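Long-range contacts in SusD-like protein BACOVA_02651 (Bacteroides ovatus, PDB 5E75), which binds polysaccharide at the cell surface and probably captures xyloglucan there before its transport into the periplasm for degradation: residues E293-R299 with V390-I396; P329-G333 with E414-E418; Y364-A368 with F386-V390; F305-S309 with A451-D455. All blocks are in the same frame, centred on the assembly; numbering follows the deposited sequence.

Overall arrangement
All four contacts lie in the SusD-family part of one chain; contacts 1, 2 and 4 join elements far apart in sequence, whereas contact 3 is local, pairing neighbouring helices. Contacts 1 and 3, with centres about 14 Å apart, both use helix 382-393 and share Val390; contact 3 is nested inside the loop that contact 1 closes. Contact 2, about 15 Å from contact 1, alternates with it along the chain and uses the C-terminal part of helix 404-415, where Glu414 forms salt bridges with Arg299 and Arg393. Contact 4 encloses contacts 2 and 3 and touches contact 2 through Phe305 and Pro329. The set thus runs from the helical layers around contact 3 to the small sheet at contact 4, with centres about 30 Å apart.

Contact 1: E293-R299 with V390-I396; sequences ELADTLR and VRERAKI
Arg391 NH1 is gripped by two carboxylates: Glu293 OE2, 2.9 Å from NH1 across the contact, and Glu410 of helix 404-415. The bond to Glu293 is nearly straight (176° at the hydrogen) and lies in the guanidinium plane, although it reaches OE2 from above the plane of the carboxylate. Arg391 NH2 completes the end-on pair by bonding Glu293 OE1 at 3.0 Å, and the two flat groups are twisted 46° apart. CB of Arg391 leads away from 293-299, but bends at chi2 and chi3 bring the guanidinium back, and a bond from NE to Asn397 O helps to fix its rotation.

Ile396 CD1 sits over the centre of this guanidinium and also lies 3.5 Å from Arg299 NH2. With CG1 placed between backbone N and carbonyl carbon (chi1 66°), the other branch, CG2, is left to pack on Ala295 CB at 3.8 Å. Arg299 holds Asp296 side-on: NE meets the syn lone pair of OD1 at 3.0 Å, while NH2 bonds OD2. Ala394 CB lies over one face of the Arg299 guanidinium, toward its rim, 3.5 Å from Arg299 NE. Glu410 also binds Arg299 NH2 and Glu414 binds NH1, carboxylates that probably offset the closeness of the two arginines.

At the exposed side Leu298 CD1 leans on Lys395 CG, 3.6 Å away. Lys395, with positive phi, ends helix 382-393 in a Schellman motif whose outer bond runs from Ile396 N to Arg391 O, and this helix C-terminus packs against the start of helix 297-303.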
loop_
_atom_site.group_PDB
_atom_site.type_symbol
_atom_site.label_atom_id
_atom_site.label_comp_id
_atom_site.label_asym_id
_atom_site.label_seq_id
_atom_site.Cartn_x
_atom_site.Cartn_y
_atom_site.Cartn_z
ATOM N N GLU A 293 -16.962 7.436 8.523
ATOM C CA GLU A 293 -17.942 8.060 9.402
ATOM C C GLU A 293 -18.615 9.195 8.651
ATOM O O GLU A 293 -18.059 9.756 7.715
ATOM C CB GLU A 293 -17.243 8.542 10.672
ATOM C CG GLU A 293 -16.695 7.353 11.480
ATOM C CD GLU A 293 -15.827 7.732 12.663
ATOM O OE1 GLU A 293 -15.997 8.833 13.208
ATOM O OE2 GLU A 293 -14.960 6.909 13.045
ATOM N N LEU A 294 -19.839 9.520 9.044
ATOM C CA LEU A 294 -20.628 10.524 8.342
ATOM C C LEU A 294 -19.877 11.843 8.182
ATOM O O LEU A 294 -19.934 12.457 7.112
ATOM C CB LEU A 294 -21.952 10.753 9.062
ATOM C CG LEU A 294 -22.929 11.744 8.425
ATOM C CD1 LEU A 294 -23.237 11.406 6.977
ATOM C CD2 LEU A 294 -24.197 11.734 9.265
ATOM N N ALA A 295 -19.137 12.239 9.214
ATOM C CA ALA A 295 -18.391 13.480 9.198
ATOM C C ALA A 295 -17.122 13.403 8.355
ATOM O O ALA A 295 -16.552 14.438 8.040
ATOM C CB ALA A 295 -18.041 13.893 10.615
ATOM N N ASP A 296 -16.701 12.194 7.975
ATOM C CA ASP A 296 -15.389 11.968 7.318
ATOM C C ASP A 296 -15.483 12.123 5.803
ATOM O O ASP A 296 -14.995 11.279 5.044
ATOM C CB ASP A 296 -14.883 10.572 7.701
ATOM C CG ASP A 296 -13.396 10.348 7.456
ATOM O OD1 ASP A 296 -12.668 11.287 7.149
ATOM O OD2 ASP A 296 -12.993 9.182 7.611
ATOM N N THR A 297 -16.052 13.240 5.362
ATOM C CA THR A 297 -16.260 13.480 3.939
ATOM C C THR A 297 -14.982 13.848 3.198
ATOM O O THR A 297 -14.900 13.644 1.987
ATOM C CB THR A 297 -17.327 14.559 3.709
ATOM O OG1 THR A 297 -16.925 15.769 4.342
ATOM C CG2 THR A 297 -18.656 14.103 4.279
ATOM N N LEU A 298 -13.985 14.381 3.897
ATOM C CA LEU A 298 -12.757 14.802 3.220
ATOM C C LEU A 298 -11.976 13.571 2.744
ATOM O O LEU A 298 -11.543 13.508 1.593
ATOM C CB LEU A 298 -11.891 15.703 4.112
ATOM C CG LEU A 298 -12.595 16.974 4.610
ATOM C CD1 LEU A 298 -11.648 17.759 5.486
ATOM C CD2 LEU A 298 -13.093 17.847 3.462
ATOM N N ARG A 299 -11.808 12.595 3.623
ATOM C CA ARG A 299 -11.116 11.386 3.225
ATOM C C ARG A 299 -11.966 10.571 2.244
ATOM O O ARG A 299 -11.444 10.023 1.271
ATOM C CB ARG A 299 -10.698 10.542 4.432
ATOM C CG ARG A 299 -9.586 11.190 5.271
ATOM C CD ARG A 299 -8.994 10.222 6.291
ATOM N NE ARG A 299 -9.959 9.929 7.335
ATOM C CZ ARG A 299 -9.668 9.418 8.529
ATOM N NH1 ARG A 299 -8.422 9.109 8.842
ATOM N NH2 ARG A 299 -10.646 9.228 9.418
ATOM N N VAL A 390 -4.340 12.039 13.425
ATOM C CA VAL A 390 -4.886 11.562 12.154
ATOM C C VAL A 390 -6.381 11.933 12.054
ATOM O O VAL A 390 -6.864 12.397 11.008
ATOM C CB VAL A 390 -4.645 10.051 11.976
ATOM C CG1 VAL A 390 -5.269 9.555 10.674
ATOM C CG2 VAL A 390 -3.147 9.741 11.982
ATOM N N ARG A 391 -7.110 11.731 13.144
ATOM C CA ARG A 391 -8.519 12.137 13.217
ATOM C C ARG A 391 -8.663 13.646 12.984
ATOM O O ARG A 391 -9.534 14.104 12.220
ATOM C CB ARG A 391 -9.087 11.817 14.604
ATOM C CG ARG A 391 -9.000 10.357 15.049
ATOM C CD ARG A 391 -10.086 9.494 14.463
ATOM N NE ARG A 391 -11.433 9.895 14.894
ATOM C CZ ARG A 391 -12.538 9.257 14.531
ATOM N NH1 ARG A 391 -12.471 8.172 13.771
ATOM N NH2 ARG A 391 -13.730 9.684 14.946
ATOM N N GLU A 392 -7.849 14.417 13.697
ATOM C CA GLU A 392 -7.887 15.874 13.628
ATOM C C GLU A 392 -7.610 16.369 12.207
ATOM O O GLU A 392 -8.268 17.287 11.712
ATOM C CB GLU A 392 -6.863 16.460 14.601
ATOM C CG GLU A 392 -6.835 17.960 14.711
ATOM C CD GLU A 392 -5.944 18.387 15.846
ATOM O OE1 GLU A 392 -4.789 17.915 15.897
ATOM O OE2 GLU A 392 -6.415 19.148 16.725
ATOM N N ARG A 393 -6.632 15.765 11.531
ATOM C CA ARG A 393 -6.318 16.182 10.176
ATOM C C ARG A 393 -7.490 15.927 9.223
ATOM O O ARG A 393 -7.729 16.717 8.301
ATOM C CB ARG A 393 -5.037 15.487 9.687
ATOM C CG ARG A 393 -4.480 16.040 8.380
ATOM C CD ARG A 393 -4.987 15.298 7.120
ATOM N NE ARG A 393 -4.482 13.931 7.065
ATOM C CZ ARG A 393 -3.257 13.609 6.657
ATOM N NH1 ARG A 393 -2.420 14.544 6.228
ATOM N NH2 ARG A 393 -2.854 12.344 6.682
ATOM N N ALA A 394 -8.230 14.848 9.479
ATOM C CA ALA A 394 -9.440 14.528 8.716
ATOM C C ALA A 394 -10.631 15.413 9.102
ATOM O O ALA A 394 -11.688 15.316 8.487
ATOM C CB ALA A 394 -9.808 13.064 8.905
ATOM N N LYS A 395 -10.440 16.255 10.117
ATOM C CA LYS A 395 -11.463 17.182 10.624
ATOM C C LYS A 395 -12.667 16.447 11.228
ATOM O O LYS A 395 -13.807 16.905 11.129
ATOM C CB LYS A 395 -11.881 18.199 9.557
ATOM C CG LYS A 395 -10.735 18.849 8.765
ATOM C CD LYS A 395 -9.774 19.663 9.608
ATOM C CE LYS A 395 -8.688 20.369 8.755
ATOM N NZ LYS A 395 -7.379 19.611 8.570
ATOM N N ILE A 396 -12.412 15.313 11.871
ATOM C CA ILE A 396 -13.427 14.603 12.626
ATOM C C ILE A 396 -13.039 14.493 14.106
ATOM O O ILE A 396 -11.913 14.817 14.507
ATOM C CB ILE A 396 -13.755 13.215 12.008
ATOM C CG1 ILE A 396 -12.562 12.249 12.096
ATOM C CG2 ILE A 396 -14.227 13.400 10.559
ATOM C CD1 ILE A 396 -12.895 10.867 11.582
HETATM O O HOH W 1 -14.237 16.118 7.617
HETATM O O HOH W 2 -12.542 13.577 6.378
#

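Contact 2: P329-G333 with E414-E418; sequences PIKKG and EFGME
Lys332 reaches across to the turn that follows helix 404-415, and each of its carbons has a neighbour there. Its CB lies 4.1 Å from Met417 CB, CG passes Met417 O, and CD rests 3.6 Å from Glu418 CG. CE slides past the carbonyl of Gly416 and delivers NZ into a buried polar site. The chain is extended as far as CD (chi1 -170°) and then bends at chi3, which turns the ammonium between its acceptors. NZ bonds Gly416 O at 2.8 Å, in the carbonyl plane with a C=O...N angle of 152°, and Glu418 OE2, also at 2.8 Å, on the anti lone pair. Tyr230 OH is a third partner of NZ, and Arg359 a second one of OE2.

Beside this, Ile330 CD1 packs on Met417 CE at 3.6 Å, and a water joins Lys332 O (2.7 Å) to Met417 O (2.9 Å). A methionine in place of Lys332 would probably leave the Gly416 carbonyl without its charged donor and Glu418 OE2 without its lysine mate. The arrangement is that of a type II beta turn, Phe415 to Glu418, with Met417 at positive phi and the central carbonyl, that of Gly416, held by the lysine.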
loop_
_atom_site.group_PDB
_atom_site.type_symbol
_atom_site.label_atom_id
_atom_site.label_comp_id
_atom_site.label_asym_id
_atom_site.label_seq_id
_atom_site.Cartn_x
_atom_site.Cartn_y
_atom_site.Cartn_z
ATOM N N PRO A 329 -16.792 5.364 -8.305
ATOM C CA PRO A 329 -15.496 5.155 -8.949
ATOM C C PRO A 329 -14.339 5.781 -8.162
ATOM O O PRO A 329 -14.513 6.655 -7.302
ATOM C CB PRO A 329 -15.685 5.807 -10.323
ATOM C CG PRO A 329 -16.794 6.826 -10.149
ATOM C CD PRO A 329 -17.689 6.235 -9.099
ATOM N N ILE A 330 -13.144 5.316 -8.485
ATOM C CA ILE A 330 -11.944 5.717 -7.776
ATOM C C ILE A 330 -11.624 7.202 -8.030
ATOM O O ILE A 330 -11.603 7.659 -9.176
ATOM C CB ILE A 330 -10.754 4.825 -8.197
ATOM C CG1 ILE A 330 -11.004 3.349 -7.846
ATOM C CG2 ILE A 330 -9.456 5.318 -7.567
ATOM C CD1 ILE A 330 -10.054 2.394 -8.528
ATOM N N LYS A 331 -11.325 7.938 -6.959
ATOM C CA LYS A 331 -10.742 9.277 -7.051
ATOM C C LYS A 331 -9.245 9.283 -6.741
ATOM O O LYS A 331 -8.471 9.952 -7.419
ATOM C CB LYS A 331 -11.464 10.271 -6.129
ATOM C CG LYS A 331 -10.737 11.640 -5.968
ATOM C CD LYS A 331 -10.646 12.430 -7.263
ATOM C CE LYS A 331 -9.571 13.512 -7.191
ATOM N NZ LYS A 331 -8.214 12.914 -7.189
ATOM N N LYS A 332 -8.814 8.556 -5.717
ATOM C CA LYS A 332 -7.399 8.523 -5.371
ATOM C C LYS A 332 -6.581 7.800 -6.422
ATOM O O LYS A 332 -6.820 6.630 -6.692
ATOM C CB LYS A 332 -7.199 7.865 -4.019
ATOM C CG LYS A 332 -5.782 8.016 -3.497
ATOM C CD LYS A 332 -5.586 7.407 -2.102
ATOM C CE LYS A 332 -6.370 8.119 -1.016
ATOM N NZ LYS A 332 -6.186 7.437 0.317
ATOM N N GLY A 333 -5.607 8.499 -7.008
ATOM C CA GLY A 333 -4.872 7.989 -8.155
ATOM C C GLY A 333 -5.391 8.512 -9.487
ATOM O O GLY A 333 -4.839 8.171 -10.537
ATOM N N GLU A 414 -7.937 5.836 6.310
ATOM C CA GLU A 414 -6.766 6.656 6.039
ATOM C C GLU A 414 -6.071 6.202 4.760
ATOM O O GLU A 414 -5.575 7.044 3.999
ATOM C CB GLU A 414 -5.808 6.620 7.228
ATOM C CG GLU A 414 -4.585 7.520 7.080
ATOM C CD GLU A 414 -4.889 8.993 6.994
ATOM O OE1 GLU A 414 -5.977 9.435 7.443
ATOM O OE2 GLU A 414 -4.013 9.737 6.493
ATOM N N PHE A 415 -6.067 4.894 4.499
ATOM C CA PHE A 415 -5.216 4.331 3.432
ATOM C C PHE A 415 -5.979 3.688 2.277
ATOM O O PHE A 415 -5.396 2.973 1.466
ATOM C CB PHE A 415 -4.156 3.370 4.002
ATOM C CG PHE A 415 -3.259 4.031 4.978
ATOM C CD1 PHE A 415 -2.367 4.993 4.544
ATOM C CD2 PHE A 415 -3.329 3.744 6.317
ATOM C CE1 PHE A 415 -1.578 5.664 5.456
ATOM C CE2 PHE A 415 -2.528 4.387 7.221
ATOM C CZ PHE A 415 -1.661 5.345 6.789
ATOM N N GLY A 416 -7.276 3.956 2.172
ATOM C CA GLY A 416 -8.055 3.416 1.072
ATOM C C GLY A 416 -7.464 3.767 -0.282
ATOM O O GLY A 416 -7.051 4.906 -0.513
ATOM N N MET A 417 -7.406 2.774 -1.172
ATOM C CA MET A 417 -6.879 2.957 -2.534
ATOM C C MET A 417 -5.412 3.387 -2.554
ATOM O O MET A 417 -4.942 3.962 -3.523
ATOM C CB MET A 417 -7.768 3.903 -3.363
ATOM C CG MET A 417 -9.195 3.392 -3.579
ATOM S SD MET A 417 -9.303 1.683 -4.146
ATOM C CE MET A 417 -8.155 1.701 -5.541
ATOM N N GLU A 418 -4.667 3.041 -1.509
ATOM C CA GLU A 418 -3.203 3.195 -1.503
ATOM C C GLU A 418 -2.491 1.848 -1.548
ATOM O O GLU A 418 -1.275 1.782 -1.388
ATOM C CB GLU A 418 -2.713 4.012 -0.301
ATOM C CG GLU A 418 -3.132 5.461 -0.418
ATOM C CD GLU A 418 -2.719 6.323 0.755
ATOM O OE1 GLU A 418 -1.519 6.336 1.142
ATOM O OE2 GLU A 418 -3.617 7.027 1.236
HETATM O O HOH W 3 -5.610 4.287 -6.283
#

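Contact 3: Y364-A368 with F386-V390; sequences YLTYA and FFNRV
Tyr364 and Phe386 form the tight end of this helix pair. The edge of Phe386 is directed at the face of Tyr364, its CD1 standing 3.4 Å above the centre of the tyrosine ring, with centroids 4.7 Å apart and planes at 59°. In both residues CG lies anti to the carbonyl carbon (chi1 -76° each), which brings the rings together on the same flank. Phe386 CD2 then meets the edge of Tyr367, 3.7 Å from its CD2, and the three rings make an aromatic cluster. Next to the cluster, Ala368 CB packs on Phe387 CB at 3.7 Å and Leu365 CD2 on Phe387 CD2 at the same distance.

The looser side is that of Arg389, which is partly exposed. Its CB borders the tyrosine ring, but its polar end is linked to it through water, which donates to Tyr364 OH (2.8 Å) and accepts from Arg389 NE; Glu392 and Asp225 hold the rest of the guanidinium.

The two segment axes approach to 8.2 Å in a roughly antiparallel crossing. Helix 205-221 packs on the aromatic cluster, whereas helix 404-415 touches Leu365, Phe387 and Val390, so the pair is layered between these neighbours.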
loop_
_atom_site.group_PDB
_atom_site.type_symbol
_atom_site.label_atom_id
_atom_site.label_comp_id
_atom_site.label_asym_id
_atom_site.label_seq_id
_atom_site.Cartn_x
_atom_site.Cartn_y
_atom_site.Cartn_z
ATOM N N TYR A 364 2.075 7.254 12.681
ATOM C CA TYR A 364 1.210 7.689 13.789
ATOM C C TYR A 364 0.299 6.557 14.238
ATOM O O TYR A 364 0.171 6.273 15.434
ATOM C CB TYR A 364 0.349 8.899 13.385
ATOM C CG TYR A 364 1.059 10.253 13.332
ATOM C CD1 TYR A 364 2.442 10.351 13.303
ATOM C CD2 TYR A 364 0.329 11.442 13.321
ATOM C CE1 TYR A 364 3.070 11.594 13.268
ATOM C CE2 TYR A 364 0.953 12.663 13.280
ATOM C CZ TYR A 364 2.319 12.743 13.251
ATOM O OH TYR A 364 2.880 14.003 13.243
ATOM N N LEU A 365 -0.370 5.917 13.287
ATOM C CA LEU A 365 -1.300 4.856 13.631
ATOM C C LEU A 365 -0.591 3.601 14.138
ATOM O O LEU A 365 -1.098 2.909 15.018
ATOM C CB LEU A 365 -2.227 4.518 12.443
ATOM C CG LEU A 365 -3.166 5.641 12.016
ATOM C CD1 LEU A 365 -3.933 5.248 10.776
ATOM C CD2 LEU A 365 -4.126 6.008 13.096
ATOM N N THR A 366 0.588 3.318 13.590
ATOM C CA THR A 366 1.416 2.201 14.072
ATOM C C THR A 366 1.844 2.412 15.519
ATOM O O THR A 366 1.785 1.492 16.337
ATOM C CB THR A 366 2.655 2.009 13.158
ATOM O OG1 THR A 366 2.204 1.595 11.865
ATOM C CG2 THR A 366 3.633 0.949 13.671
ATOM N N TYR A 367 2.245 3.628 15.849
ATOM C CA TYR A 367 2.607 3.943 17.221
ATOM C C TYR A 367 1.405 3.708 18.152
ATOM O O TYR A 367 1.537 3.075 19.206
ATOM C CB TYR A 367 3.085 5.397 17.299
ATOM C CG TYR A 367 3.607 5.857 18.649
ATOM C CD1 TYR A 367 4.117 4.962 19.578
ATOM C CD2 TYR A 367 3.598 7.201 18.972
ATOM C CE1 TYR A 367 4.593 5.396 20.811
ATOM C CE2 TYR A 367 4.068 7.643 20.202
ATOM C CZ TYR A 367 4.564 6.734 21.110
ATOM O OH TYR A 367 5.024 7.182 22.333
ATOM N N ALA A 368 0.226 4.184 17.755
ATOM C CA ALA A 368 -0.966 3.987 18.563
ATOM C C ALA A 368 -1.239 2.509 18.811
ATOM O O ALA A 368 -1.547 2.092 19.934
ATOM C CB ALA A 368 -2.184 4.646 17.905
ATOM N N PHE A 386 -1.170 10.613 18.831
ATOM C CA PHE A 386 -0.844 10.553 17.412
ATOM C C PHE A 386 -1.962 9.914 16.605
ATOM O O PHE A 386 -2.193 10.319 15.466
ATOM C CB PHE A 386 0.535 9.914 17.189
ATOM C CG PHE A 386 1.681 10.856 17.524
ATOM C CD1 PHE A 386 1.943 11.937 16.718
ATOM C CD2 PHE A 386 2.439 10.688 18.678
ATOM C CE1 PHE A 386 2.945 12.830 17.016
ATOM C CE2 PHE A 386 3.431 11.586 18.998
ATOM C CZ PHE A 386 3.691 12.661 18.168
ATOM N N PHE A 387 -2.700 8.971 17.190
ATOM C CA PHE A 387 -3.924 8.484 16.568
ATOM C C PHE A 387 -4.869 9.666 16.336
ATOM O O PHE A 387 -5.443 9.844 15.245
ATOM C CB PHE A 387 -4.600 7.426 17.457
ATOM C CG PHE A 387 -5.934 6.955 16.956
ATOM C CD1 PHE A 387 -7.094 7.675 17.229
ATOM C CD2 PHE A 387 -6.044 5.785 16.227
ATOM C CE1 PHE A 387 -8.321 7.245 16.768
ATOM C CE2 PHE A 387 -7.289 5.344 15.767
ATOM C CZ PHE A 387 -8.416 6.090 16.030
ATOM N N ASN A 388 -5.012 10.495 17.364
ATOM C CA ASN A 388 -5.941 11.608 17.283
ATOM C C ASN A 388 -5.487 12.734 16.367
ATOM O O ASN A 388 -6.329 13.508 15.887
ATOM C CB ASN A 388 -6.324 12.099 18.691
ATOM C CG ASN A 388 -7.402 11.239 19.312
ATOM O OD1 ASN A 388 -8.280 10.726 18.619
ATOM N ND2 ASN A 388 -7.351 11.083 20.619
ATOM N N ARG A 389 -4.188 12.814 16.062
ATOM C CA ARG A 389 -3.714 13.748 15.054
ATOM C C ARG A 389 -4.248 13.347 13.676
ATOM O O ARG A 389 -4.566 14.208 12.857
ATOM C CB ARG A 389 -2.183 13.809 15.019
ATOM C CG ARG A 389 -1.541 14.623 16.153
ATOM C CD ARG A 389 -1.752 16.128 15.964
ATOM N NE ARG A 389 -1.117 16.557 14.728
ATOM C CZ ARG A 389 -1.734 17.063 13.659
ATOM N NH1 ARG A 389 -3.038 17.309 13.658
ATOM N NH2 ARG A 389 -1.020 17.364 12.580
ATOM N N VAL A 390 -4.340 12.039 13.425
ATOM C CA VAL A 390 -4.886 11.562 12.154
ATOM C C VAL A 390 -6.381 11.933 12.054
ATOM O O VAL A 390 -6.864 12.397 11.008
ATOM C CB VAL A 390 -4.645 10.051 11.976
ATOM C CG1 VAL A 390 -5.269 9.555 10.674
ATOM C CG2 VAL A 390 -3.147 9.741 11.982
HETATM O O HOH W 4 1.705 16.161 14.549
#

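Contact 4: F305-S309 with A451-D455; sequences FTKGS and AIIKD
Lys454 NZ is inserted into the turn formed by Thr306 to Ser309 and donates to two of its oxygens. Lys307 O receives one bond at 2.8 Å, approached from well above the carbonyl plane (51° out of it), and Thr306 OG1 receives another at 2.9 Å. The threonine hydroxyl lies between its backbone N and carbonyl carbon (chi1 58°), facing the incoming ammonium, whose extended chain crosses it at about a right angle. Ser309 OG is also 2.9 Å from Lys454 NZ and has its own hydrogen-bond partner in Asn301. These oxygens probably help to offset the nearby positive charge of Arg300. A leucine in place of Lys454 would probably leave Lys307 O and Thr306 OG1 without this donor and the turn less firmly tied to the strand.

Several backbone groups are paired too. Ser309 N bonds Thr306 O at 3.0 Å within the turn, and a water accepts from Lys307 N (2.8 Å) while donating to Ile452 O (2.7 Å). Lys307 runs alongside Ile453, its CD 3.9 Å from CG2 of that residue, and its NZ makes a weak bond to Tyr465.

A type II beta turn with Gly308 at its positive-phi position is thereby docked on strand 451-454, an outermost strand of the three-stranded antiparallel sheet, with a lysine gripping the central carbonyl of the turn.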
loop_
_atom_site.group_PDB
_atom_site.type_symbol
_atom_site.label_atom_id
_atom_site.label_comp_id
_atom_site.label_asym_id
_atom_site.label_seq_id
_atom_site.Cartn_x
_atom_site.Cartn_y
_atom_site.Cartn_z
ATOM N N PHE A 305 -15.265 8.968 -5.778
ATOM C CA PHE A 305 -16.358 9.846 -6.211
ATOM C C PHE A 305 -17.667 9.256 -5.690
ATOM O O PHE A 305 -17.866 8.056 -5.789
ATOM C CB PHE A 305 -16.428 9.906 -7.731
ATOM C CG PHE A 305 -15.225 10.542 -8.392
ATOM C CD1 PHE A 305 -15.056 11.923 -8.380
ATOM C CD2 PHE A 305 -14.281 9.771 -9.077
ATOM C CE1 PHE A 305 -13.979 12.514 -9.008
ATOM C CE2 PHE A 305 -13.204 10.375 -9.702
ATOM C CZ PHE A 305 -13.063 11.741 -9.673
ATOM N N THR A 306 -18.562 10.074 -5.138
ATOM C CA THR A 306 -19.935 9.651 -4.889
ATOM C C THR A 306 -20.852 10.787 -5.314
ATOM O O THR A 306 -20.412 11.922 -5.444
ATOM C CB THR A 306 -20.205 9.265 -3.417
ATOM O OG1 THR A 306 -19.900 10.365 -2.553
ATOM C CG2 THR A 306 -19.385 8.022 -3.006
ATOM N N LYS A 307 -22.117 10.462 -5.553
ATOM C CA LYS A 307 -23.043 11.384 -6.210
ATOM C C LYS A 307 -23.086 12.765 -5.562
ATOM O O LYS A 307 -23.326 12.891 -4.362
ATOM C CB LYS A 307 -24.438 10.781 -6.215
ATOM C CG LYS A 307 -25.422 11.554 -7.093
ATOM C CD LYS A 307 -26.732 10.806 -7.212
ATOM C CE LYS A 307 -27.579 11.382 -8.331
ATOM N NZ LYS A 307 -28.870 10.657 -8.448
ATOM N N GLY A 308 -22.882 13.791 -6.377
ATOM C CA GLY A 308 -22.960 15.161 -5.906
ATOM C C GLY A 308 -21.680 15.719 -5.305
ATOM O O GLY A 308 -21.611 16.907 -4.997
ATOM N N SER A 309 -20.647 14.891 -5.144
ATOM C CA SER A 309 -19.394 15.401 -4.606
ATOM C C SER A 309 -18.710 16.316 -5.609
ATOM O O SER A 309 -18.644 16.003 -6.803
ATOM C CB SER A 309 -18.442 14.263 -4.227
ATOM O OG SER A 309 -18.950 13.566 -3.090
ATOM N N ALA A 451 -27.117 1.715 -7.416
ATOM C CA ALA A 451 -27.252 3.112 -7.058
ATOM C C ALA A 451 -26.863 3.399 -5.627
ATOM O O ALA A 451 -27.359 2.783 -4.683
ATOM C CB ALA A 451 -28.695 3.592 -7.310
ATOM N N ILE A 452 -25.969 4.365 -5.495
ATOM C CA ILE A 452 -25.574 4.910 -4.216
ATOM C C ILE A 452 -25.876 6.397 -4.284
ATOM O O ILE A 452 -25.359 7.099 -5.151
ATOM C CB ILE A 452 -24.079 4.673 -3.958
ATOM C CG1 ILE A 452 -23.792 3.167 -3.946
ATOM C CG2 ILE A 452 -23.667 5.319 -2.655
ATOM C CD1 ILE A 452 -22.320 2.843 -3.851
ATOM N N ILE A 453 -26.743 6.869 -3.402
ATOM C CA ILE A 453 -27.152 8.274 -3.407
ATOM C C ILE A 453 -27.065 8.852 -2.003
ATOM O O ILE A 453 -26.837 8.117 -1.043
ATOM C CB ILE A 453 -28.583 8.437 -3.974
ATOM C CG1 ILE A 453 -29.599 7.702 -3.107
ATOM C CG2 ILE A 453 -28.627 7.900 -5.400
ATOM C CD1 ILE A 453 -31.054 7.971 -3.505
ATOM N N LYS A 454 -27.234 10.167 -1.887
ATOM C CA LYS A 454 -27.185 10.840 -0.587
ATOM C C LYS A 454 -28.498 11.484 -0.197
ATOM O O LYS A 454 -29.256 11.926 -1.059
ATOM C CB LYS A 454 -26.119 11.923 -0.586
ATOM C CG LYS A 454 -24.737 11.380 -0.690
ATOM C CD LYS A 454 -23.777 12.452 -1.113
ATOM C CE LYS A 454 -22.458 11.804 -1.507
ATOM N NZ LYS A 454 -21.550 12.761 -2.151
ATOM N N ASP A 455 -28.754 11.532 1.108
ATOM C CA ASP A 455 -29.878 12.301 1.638
ATOM C C ASP A 455 -29.440 13.715 2.019
ATOM O O ASP A 455 -28.270 14.074 1.869
ATOM C CB ASP A 455 -30.550 11.587 2.822
ATOM C CG ASP A 455 -29.629 11.406 4.025
ATOM O OD1 ASP A 455 -28.727 12.239 4.252
ATOM O OD2 ASP A 455 -29.825 10.420 4.761
HETATM O O HOH W 5 -22.739 7.775 -5.608
#